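Local structure of sulfatase (Bacteroides fragilis CAG:558, 6USS) at residues 237-242 with 253-258; 241-246 with 300-305; 245-250 with 309-314. The protein belongs to the calcium-dependent sulfatases of a gut bacterium and, in its unmutated form, probably hydrolyses aryl sulfate esters. The protein carries 1 engineered substitution. One frame throughout, in Å; residues are numbered along the deposited sequence.

Contact 1: 237-242 with 253-258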
loop_
_atom_site.group_PDB
_atom_site.type_symbol
_atom_site.label_atom_id
_atom_site.label_comp_id
_atom_site.label_asym_id
_atom_site.label_seq_id
_atom_site.Cartn_x
_atom_site.Cartn_y
_atom_site.Cartn_z
ATOM N N LEU A 237 -13.113 10.198 -12.565
ATOM C CA LEU A 237 -13.010 11.330 -11.652
ATOM C C LEU A 237 -12.094 11.019 -10.472
ATOM O O LEU A 237 -11.346 11.898 -10.023
ATOM C CB LEU A 237 -14.391 11.753 -11.161
ATOM C CG LEU A 237 -15.285 12.268 -12.283
ATOM C CD1 LEU A 237 -16.752 12.142 -11.855
ATOM C CD2 LEU A 237 -14.924 13.707 -12.666
ATOM N N GLU A 238 -12.123 9.780 -9.959
ATOM C CA GLU A 238 -11.200 9.438 -8.878
ATOM C C GLU A 238 -9.772 9.296 -9.386
ATOM O O GLU A 238 -8.823 9.629 -8.671
ATOM C CB GLU A 238 -11.645 8.164 -8.169
ATOM C CG GLU A 238 -13.001 8.306 -7.507
ATOM C CD GLU A 238 -13.000 9.293 -6.327
ATOM O OE1 GLU A 238 -12.235 9.080 -5.351
ATOM O OE2 GLU A 238 -13.766 10.284 -6.385
ATOM N N ALA A 239 -9.597 8.814 -10.614
ATOM C CA ALA A 239 -8.263 8.816 -11.201
ATOM C C ALA A 239 -7.740 10.241 -11.349
ATOM O O ALA A 239 -6.553 10.509 -11.108
ATOM C CB ALA A 239 -8.272 8.107 -12.555
ATOM N N ILE A 240 -8.608 11.177 -11.736
ATOM C CA ILE A 240 -8.136 12.541 -11.897
ATOM C C ILE A 240 -7.671 13.103 -10.554
ATOM O O ILE A 240 -6.614 13.744 -10.476
ATOM C CB ILE A 240 -9.216 13.404 -12.576
ATOM C CG1 ILE A 240 -9.330 12.983 -14.053
ATOM C CG2 ILE A 240 -8.875 14.883 -12.450
ATOM C CD1 ILE A 240 -10.109 13.941 -14.938
ATOM N N LYS A 241 -8.405 12.827 -9.461
ATOM C CA LYS A 241 -7.918 13.319 -8.174
ATOM C C LYS A 241 -6.662 12.603 -7.721
ATOM O O LYS A 241 -5.839 13.211 -7.033
ATOM C CB LYS A 241 -8.981 13.222 -7.068
ATOM C CG LYS A 241 -10.375 13.654 -7.452
ATOM C CD LYS A 241 -11.393 13.046 -6.482
ATOM C CE LYS A 241 -12.757 13.743 -6.554
ATOM N NZ LYS A 241 -13.750 12.992 -5.711
ATOM N N ALA A 242 -6.497 11.331 -8.070
ATOM C CA ALA A 242 -5.249 10.678 -7.704
ATOM C C ALA A 242 -4.071 11.320 -8.420
ATOM O O ALA A 242 -2.958 11.367 -7.872
ATOM C CB ALA A 242 -5.305 9.186 -8.013
ATOM N N PHE A 253 4.967 9.157 -11.829
ATOM C CA PHE A 253 3.873 8.284 -11.449
ATOM C C PHE A 253 3.643 7.193 -12.493
ATOM O O PHE A 253 4.092 7.267 -13.646
ATOM C CB PHE A 253 2.580 9.079 -11.203
ATOM C CG PHE A 253 1.997 9.724 -12.436
ATOM C CD1 PHE A 253 1.251 8.983 -13.356
ATOM C CD2 PHE A 253 2.146 11.086 -12.655
ATOM C CE1 PHE A 253 0.706 9.590 -14.471
ATOM C CE2 PHE A 253 1.592 11.700 -13.772
ATOM C CZ PHE A 253 0.882 10.962 -14.679
ATOM N N PHE A 254 2.943 6.164 -12.050
ATOM C CA PHE A 254 2.458 5.113 -12.922
ATOM C C PHE A 254 1.002 4.918 -12.540
ATOM O O PHE A 254 0.701 4.624 -11.380
ATOM C CB PHE A 254 3.274 3.838 -12.741
ATOM C CG PHE A 254 2.652 2.636 -13.358
ATOM C CD1 PHE A 254 2.616 2.485 -14.732
ATOM C CD2 PHE A 254 2.099 1.639 -12.561
ATOM C CE1 PHE A 254 2.044 1.348 -15.310
ATOM C CE2 PHE A 254 1.514 0.504 -13.134
ATOM C CZ PHE A 254 1.494 0.360 -14.505
ATOM N N LEU A 255 0.105 5.162 -13.480
ATOM C CA LEU A 255 -1.315 4.950 -13.278
ATOM C C LEU A 255 -1.740 3.733 -14.085
ATOM O O LEU A 255 -1.626 3.735 -15.314
ATOM C CB LEU A 255 -2.102 6.183 -13.705
ATOM C CG LEU A 255 -3.612 5.958 -13.833
ATOM C CD1 LEU A 255 -4.164 5.474 -12.533
ATOM C CD2 LEU A 255 -4.323 7.243 -14.266
ATOM N N TYR A 256 -2.217 2.696 -13.401
ATOM C CA TYR A 256 -2.820 1.542 -14.075
ATOM C C TYR A 256 -4.320 1.789 -14.127
ATOM O O TYR A 256 -5.062 1.444 -13.205
ATOM C CB TYR A 256 -2.497 0.238 -13.351
ATOM C CG TYR A 256 -3.091 -1.030 -13.975
ATOM C CD1 TYR A 256 -3.107 -1.230 -15.356
ATOM C CD2 TYR A 256 -3.604 -2.045 -13.166
ATOM C CE1 TYR A 256 -3.637 -2.416 -15.921
ATOM C CE2 TYR A 256 -4.123 -3.217 -13.711
ATOM C CZ TYR A 256 -4.138 -3.401 -15.089
ATOM O OH TYR A 256 -4.665 -4.577 -15.596
ATOM N N MET A 257 -4.774 2.401 -15.219
ATOM C CA MET A 257 -6.195 2.703 -15.405
ATOM C C MET A 257 -6.854 1.489 -16.040
ATOM O O MET A 257 -6.835 1.322 -17.257
ATOM C CB MET A 257 -6.365 3.949 -16.264
ATOM C CG MET A 257 -7.791 4.438 -16.365
ATOM S SD MET A 257 -8.282 5.249 -14.834
ATOM C CE MET A 257 -10.052 5.454 -15.086
ATOM N N ALA A 258 -7.444 0.628 -15.207
ATOM C CA ALA A 258 -7.983 -0.659 -15.651
ATOM C C ALA A 258 -9.505 -0.644 -15.510
ATOM O O ALA A 258 -10.036 -0.954 -14.445
ATOM C CB ALA A 258 -7.359 -1.809 -14.861
#
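A239 and M257 mark the closest approach of helix 237-242 to strand 253-258, with their CA atoms 7.7 Å apart and the two segments running in roughly opposite senses. The methyl of A239 points toward the strand, and everything that touches across the contact meets it there. M257 supplies the nearer partner, its SD lying 3.7 Å from A239 CB and its terminal CE a little farther off. Because CG of M257 stands anti to the backbone N (chi1 -173°) and the chain then bends at chi2, the thioether is carried across to the helix. L255 comes up beside it, with CD2 at 4.4 Å from A239 CB, a looser touch. A small residue on the helix thus meets two larger ones on the strand, in wholly apolar packing. Away from this seam, E238 and K241 form a salt bridge along the helix, NZ of K241 lying 2.8 Å from OE2 of E238 on the syn side of the carboxylate; Y224 OH gives that oxygen a second bond. The strand lies inside the large mixed sheet, flanked in parallel by 35-41 and 159-164. Helix 231-247 leads into strand 253-258, and the path from 159-164 takes in a long excursion with strand 185-187, a crossover-like connection at most. A239 also touches C163 of strand 159-164, while M257 reaches L302 of the neighbouring helix 283-308.

Contact 2: 241-246 with 300-305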
loop_
_atom_site.group_PDB
_atom_site.type_symbol
_atom_site.label_atom_id
_atom_site.label_comp_id
_atom_site.label_asym_id
_atom_site.label_seq_id
_atom_site.Cartn_x
_atom_site.Cartn_y
_atom_site.Cartn_z
ATOM N N LYS A 241 -8.405 12.827 -9.461
ATOM C CA LYS A 241 -7.918 13.319 -8.174
ATOM C C LYS A 241 -6.662 12.603 -7.721
ATOM O O LYS A 241 -5.839 13.211 -7.033
ATOM C CB LYS A 241 -8.981 13.222 -7.068
ATOM C CG LYS A 241 -10.375 13.654 -7.452
ATOM C CD LYS A 241 -11.393 13.046 -6.482
ATOM C CE LYS A 241 -12.757 13.743 -6.554
ATOM N NZ LYS A 241 -13.750 12.992 -5.711
ATOM N N ALA A 242 -6.497 11.331 -8.070
ATOM C CA ALA A 242 -5.249 10.678 -7.704
ATOM C C ALA A 242 -4.071 11.320 -8.420
ATOM O O ALA A 242 -2.958 11.367 -7.872
ATOM C CB ALA A 242 -5.305 9.186 -8.013
ATOM N N LEU A 243 -4.315 11.841 -9.630
ATOM C CA LEU A 243 -3.287 12.497 -10.428
ATOM C C LEU A 243 -2.992 13.906 -9.915
ATOM O O LEU A 243 -1.827 14.332 -9.890
ATOM C CB LEU A 243 -3.728 12.547 -11.890
ATOM C CG LEU A 243 -3.612 11.259 -12.699
ATOM C CD1 LEU A 243 -4.060 11.481 -14.141
ATOM C CD2 LEU A 243 -2.185 10.749 -12.665
ATOM N N ASN A 244 -4.027 14.647 -9.508
ATOM C CA ASN A 244 -3.778 15.931 -8.863
ATOM C C ASN A 244 -2.937 15.747 -7.600
ATOM O O ASN A 244 -1.944 16.453 -7.400
ATOM C CB ASN A 244 -5.101 16.635 -8.582
ATOM C CG ASN A 244 -5.756 17.161 -9.862
ATOM O OD1 ASN A 244 -5.070 17.620 -10.782
ATOM N ND2 ASN A 244 -7.080 17.078 -9.935
ATOM N N HIS A 245 -3.281 14.761 -6.769
ATOM C CA HIS A 245 -2.464 14.452 -5.599
ATOM C C HIS A 245 -1.039 14.091 -6.007
ATOM O O HIS A 245 -0.076 14.507 -5.349
ATOM C CB HIS A 245 -3.109 13.315 -4.798
ATOM C CG HIS A 245 -2.851 13.373 -3.324
ATOM N ND1 HIS A 245 -3.790 12.979 -2.392
ATOM C CD2 HIS A 245 -1.760 13.764 -2.619
ATOM C CE1 HIS A 245 -3.292 13.142 -1.176
ATOM N NE2 HIS A 245 -2.061 13.615 -1.285
ATOM N N ALA A 246 -0.881 13.341 -7.108
ATOM C CA ALA A 246 0.454 12.943 -7.559
ATOM C C ALA A 246 1.302 14.143 -7.981
ATOM O O ALA A 246 2.536 14.095 -7.891
ATOM C CB ALA A 246 0.349 11.946 -8.710
ATOM N N GLY A 300 -10.168 10.229 -23.215
ATOM C CA GLY A 300 -10.073 11.646 -23.508
ATOM C C GLY A 300 -9.886 12.492 -22.262
ATOM O O GLY A 300 -9.100 13.440 -22.262
ATOM N N ASP A 301 -10.597 12.153 -21.182
ATOM C CA ASP A 301 -10.553 12.977 -19.975
ATOM C C ASP A 301 -9.168 12.958 -19.334
ATOM O O ASP A 301 -8.684 13.995 -18.864
ATOM C CB ASP A 301 -11.606 12.514 -18.963
ATOM C CG ASP A 301 -13.034 12.802 -19.413
ATOM O OD1 ASP A 301 -13.247 13.677 -20.279
ATOM O OD2 ASP A 301 -13.960 12.157 -18.877
ATOM N N LEU A 302 -8.523 11.787 -19.293
ATOM C CA LEU A 302 -7.140 11.728 -18.827
ATOM C C LEU A 302 -6.198 12.448 -19.796
ATOM O O LEU A 302 -5.264 13.139 -19.367
ATOM C CB LEU A 302 -6.715 10.270 -18.629
ATOM C CG LEU A 302 -7.578 9.496 -17.636
ATOM C CD1 LEU A 302 -7.245 7.994 -17.632
ATOM C CD2 LEU A 302 -7.436 10.107 -16.231
ATOM N N MET A 303 -6.435 12.312 -21.105
ATOM C CA MET A 303 -5.580 12.986 -22.075
ATOM C C MET A 303 -5.677 14.504 -21.929
ATOM O O MET A 303 -4.665 15.213 -22.047
ATOM C CB MET A 303 -5.941 12.543 -23.495
ATOM C CG MET A 303 -5.478 11.115 -23.863
ATOM S SD MET A 303 -6.231 10.425 -25.385
ATOM C CE MET A 303 -5.344 11.335 -26.667
ATOM N N ASP A 304 -6.885 15.018 -21.660
ATOM C CA ASP A 304 -7.046 16.450 -21.429
ATOM C C ASP A 304 -6.426 16.851 -20.107
ATOM O O ASP A 304 -5.829 17.928 -20.004
ATOM C CB ASP A 304 -8.521 16.863 -21.451
ATOM C CG ASP A 304 -9.228 16.463 -22.735
ATOM O OD1 ASP A 304 -8.542 16.193 -23.754
ATOM O OD2 ASP A 304 -10.480 16.420 -22.728
ATOM N N TRP A 305 -6.554 15.996 -19.084
ATOM C CA TRP A 305 -5.901 16.289 -17.815
ATOM C C TRP A 305 -4.396 16.437 -18.009
ATOM O O TRP A 305 -3.786 17.386 -17.497
ATOM C CB TRP A 305 -6.215 15.219 -16.764
ATOM C CG TRP A 305 -5.616 15.595 -15.447
ATOM C CD1 TRP A 305 -6.215 16.304 -14.435
ATOM C CD2 TRP A 305 -4.276 15.334 -15.008
ATOM N NE1 TRP A 305 -5.332 16.482 -13.395
ATOM C CE2 TRP A 305 -4.139 15.890 -13.722
ATOM C CE3 TRP A 305 -3.179 14.679 -15.578
ATOM C CZ2 TRP A 305 -2.952 15.813 -13.003
ATOM C CZ3 TRP A 305 -2.001 14.597 -14.852
ATOM C CH2 TRP A 305 -1.899 15.164 -13.579
#
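L243 and N244 of helix 241-246 grip the indole of W305 in two different ways, one over its face and the other at its edge. The helices run nearly alongside each other, with segment axes 11.7 Å apart at a crossing angle of -20°, and the large side chain of W305 bridges much of that separation. CG of W305 is anti to the backbone N (chi1 -176°), which sends the ring out toward the other helix. The tight part is apolar: L243 CB sits 3.7 Å from the centroid of the six-membered ring in a CH-pi contact, and CD1 of L243 continues across the same ring, 3.6 Å from CE3 of W305. Deeper in, L243 CD1 also meets L302 CD2 at 4.2 Å. The outer part is polar and more exposed. There W305 NE1 donates to N244 OD1 over 2.9 Å, the oxygen lying in the plane of the indole but the donor standing 47° out of the amide's carbonyl plane. Farther round this helix, H245 NE2 bonds E176 of the second subunit, so the same turns also serve the dimer. A buried tryptophan therefore has the one polar atom of its side chain satisfied by a surface asparagine while one face is packed by L243; the edge bond helps to set the rotation of the ring, and the face contact contributes the hydrophobic area.

Contact 3: 245-250 with 309-314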
loop_
_atom_site.group_PDB
_atom_site.type_symbol
_atom_site.label_atom_id
_atom_site.label_comp_id
_atom_site.label_asym_id
_atom_site.label_seq_id
_atom_site.Cartn_x
_atom_site.Cartn_y
_atom_site.Cartn_z
ATOM N N HIS A 245 -3.281 14.761 -6.769
ATOM C CA HIS A 245 -2.464 14.452 -5.599
ATOM C C HIS A 245 -1.039 14.091 -6.007
ATOM O O HIS A 245 -0.076 14.507 -5.349
ATOM C CB HIS A 245 -3.109 13.315 -4.798
ATOM C CG HIS A 245 -2.851 13.373 -3.324
ATOM N ND1 HIS A 245 -3.790 12.979 -2.392
ATOM C CD2 HIS A 245 -1.760 13.764 -2.619
ATOM C CE1 HIS A 245 -3.292 13.142 -1.176
ATOM N NE2 HIS A 245 -2.061 13.615 -1.285
ATOM N N ALA A 246 -0.881 13.341 -7.108
ATOM C CA ALA A 246 0.454 12.943 -7.559
ATOM C C ALA A 246 1.302 14.143 -7.981
ATOM O O ALA A 246 2.536 14.095 -7.891
ATOM C CB ALA A 246 0.349 11.946 -8.710
ATOM N N LYS A 247 0.668 15.224 -8.437
ATOM C CA LYS A 247 1.425 16.424 -8.758
ATOM C C LYS A 247 2.130 17.002 -7.526
ATOM O O LYS A 247 3.144 17.691 -7.675
ATOM C CB LYS A 247 0.496 17.456 -9.393
ATOM C CG LYS A 247 0.479 17.455 -10.896
ATOM C CD LYS A 247 -0.121 18.757 -11.419
ATOM C CE LYS A 247 0.811 19.435 -12.454
ATOM N NZ LYS A 247 0.434 20.868 -12.760
ATOM N N GLU A 248 1.636 16.714 -6.315
ATOM C CA GLU A 248 2.272 17.191 -5.085
ATOM C C GLU A 248 3.615 16.521 -4.811
ATOM O O GLU A 248 4.439 17.084 -4.079
ATOM C CB GLU A 248 1.372 16.932 -3.872
ATOM C CG GLU A 248 0.051 17.682 -3.850
ATOM C CD GLU A 248 0.216 19.166 -3.645
ATOM O OE1 GLU A 248 1.250 19.592 -3.075
ATOM O OE2 GLU A 248 -0.690 19.909 -4.071
ATOM N N TYR A 249 3.843 15.318 -5.333
ATOM C CA TYR A 249 5.037 14.557 -5.004
ATOM C C TYR A 249 6.076 14.729 -6.095
ATOM O O TYR A 249 5.760 14.622 -7.287
ATOM C CB TYR A 249 4.716 13.077 -4.860
ATOM C CG TYR A 249 3.684 12.727 -3.827
ATOM C CD1 TYR A 249 3.302 13.629 -2.833
ATOM C CD2 TYR A 249 3.113 11.458 -3.826
ATOM C CE1 TYR A 249 2.347 13.263 -1.871
ATOM C CE2 TYR A 249 2.190 11.081 -2.880
ATOM C CZ TYR A 249 1.800 11.974 -1.909
ATOM O OH TYR A 249 0.856 11.559 -0.998
ATOM N N ASN A 250 7.324 14.967 -5.689
ATOM C CA ASN A 250 8.391 15.157 -6.669
ATOM C C ASN A 250 8.996 13.800 -7.057
ATOM O O ASN A 250 10.132 13.451 -6.722
ATOM C CB ASN A 250 9.440 16.129 -6.150
ATOM C CG ASN A 250 10.595 16.268 -7.113
ATOM O OD1 ASN A 250 10.393 16.353 -8.329
ATOM N ND2 ASN A 250 11.816 16.230 -6.588
ATOM N N ASN A 309 -2.203 20.070 -17.392
ATOM C CA ASN A 309 -1.276 20.154 -16.267
ATOM C C ASN A 309 0.182 20.057 -16.701
ATOM O O ASN A 309 1.060 19.827 -15.863
ATOM C CB ASN A 309 -1.586 19.072 -15.232
ATOM C CG ASN A 309 -2.977 19.218 -14.626
ATOM O OD1 ASN A 309 -3.142 19.828 -13.572
ATOM N ND2 ASN A 309 -3.979 18.633 -15.280
ATOM N N GLY A 310 0.461 20.231 -17.989
ATOM C CA GLY A 310 1.834 20.234 -18.463
ATOM C C GLY A 310 2.533 18.892 -18.416
ATOM O O GLY A 310 3.761 18.846 -18.335
ATOM N N GLU A 311 1.794 17.790 -18.480
ATOM C CA GLU A 311 2.399 16.477 -18.339
ATOM C C GLU A 311 2.419 15.679 -19.638
ATOM O O GLU A 311 3.058 14.623 -19.687
ATOM C CB GLU A 311 1.671 15.689 -17.241
ATOM C CG GLU A 311 1.502 16.441 -15.912
ATOM C CD GLU A 311 2.650 16.176 -14.939
ATOM O OE1 GLU A 311 2.565 16.609 -13.757
ATOM O OE2 GLU A 311 3.647 15.542 -15.372
ATOM N N ALA A 312 1.776 16.176 -20.698
ATOM C CA ALA A 312 1.580 15.384 -21.909
ATOM C C ALA A 312 2.898 15.028 -22.593
ATOM O O ALA A 312 3.006 13.959 -23.214
ATOM C CB ALA A 312 0.666 16.138 -22.874
ATOM N N ASP A 313 3.909 15.890 -22.489
ATOM C CA ASP A 313 5.153 15.636 -23.194
ATOM C C ASP A 313 6.078 14.711 -22.432
ATOM O O ASP A 313 7.007 14.163 -23.025
ATOM C CB ASP A 313 5.875 16.946 -23.494
ATOM C CG ASP A 313 5.120 17.798 -24.487
ATOM O OD1 ASP A 313 5.141 19.042 -24.355
ATOM O OD2 ASP A 313 4.479 17.213 -25.395
ATOM N N ASN A 314 5.849 14.507 -21.146
ATOM C CA ASN A 314 6.675 13.579 -20.392
ATOM C C ASN A 314 5.846 12.435 -19.810
ATOM O O ASN A 314 6.153 11.925 -18.728
ATOM C CB ASN A 314 7.448 14.315 -19.300
ATOM C CG ASN A 314 8.705 13.546 -18.855
ATOM O OD1 ASN A 314 9.268 12.740 -19.620
ATOM N ND2 ASN A 314 9.140 13.781 -17.610
#
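K247 stretches from near the C-terminal end of helix 231-247 toward the turn at 309-311, where N309 and E311 receive it. Its NZ makes a weak hydrogen bond to the backbone O of N309 at 3.3 Å and also lies 3.7 Å from N309 CB. Farther back, the aliphatic part of the lysine passes the carboxylate of E311, CE standing 3.6 Å from OE1. The charged ends themselves do not meet: NZ of K247 and OE1 of E311 are 4.9 Å apart, with the lysine chain bent at chi3 (128°) and the ammonium lying nearer the carbonyl of N309. In the next shell, N309 is the first residue to leave helical geometry after helix 283-308, and its ND2 reaches back to W305 O. G310 follows with positive phi, and E311 then packs against W305 and L306 while its OE2 makes a weak bond to N35. The 245-250 side is held from another direction, with Y249 OH bonded to E176 of the second subunit. What results is a surface contact built from one weak bond and a separated pair of opposite charges, whose attraction would probably be modest and softened by solvent.

How the contacts relate
Contacts 1, 2 and 3 follow one another along helix 231-247 toward its C-terminal end, sharing K241 and A242 between the first two and H245 and A246 between the last two. The centres of contacts 1 and 2 are about 7 Å apart, those of contacts 2 and 3 about 9 Å, and those of contacts 1 and 3 about 12 Å. The partners change in chain order, from strand 253-258 to helix 283-308 and then the loop leading into strand 315-321. One helix is thus tied successively to the central sheet, to the neighbouring helix and to a surface loop. Contacts 1 and 2 form a continuous core, F253 CE1 touching L243 CD2 at 3.6 Å, whereas contact 3 lies at the surface, touching contact 2 where W305 meets E311.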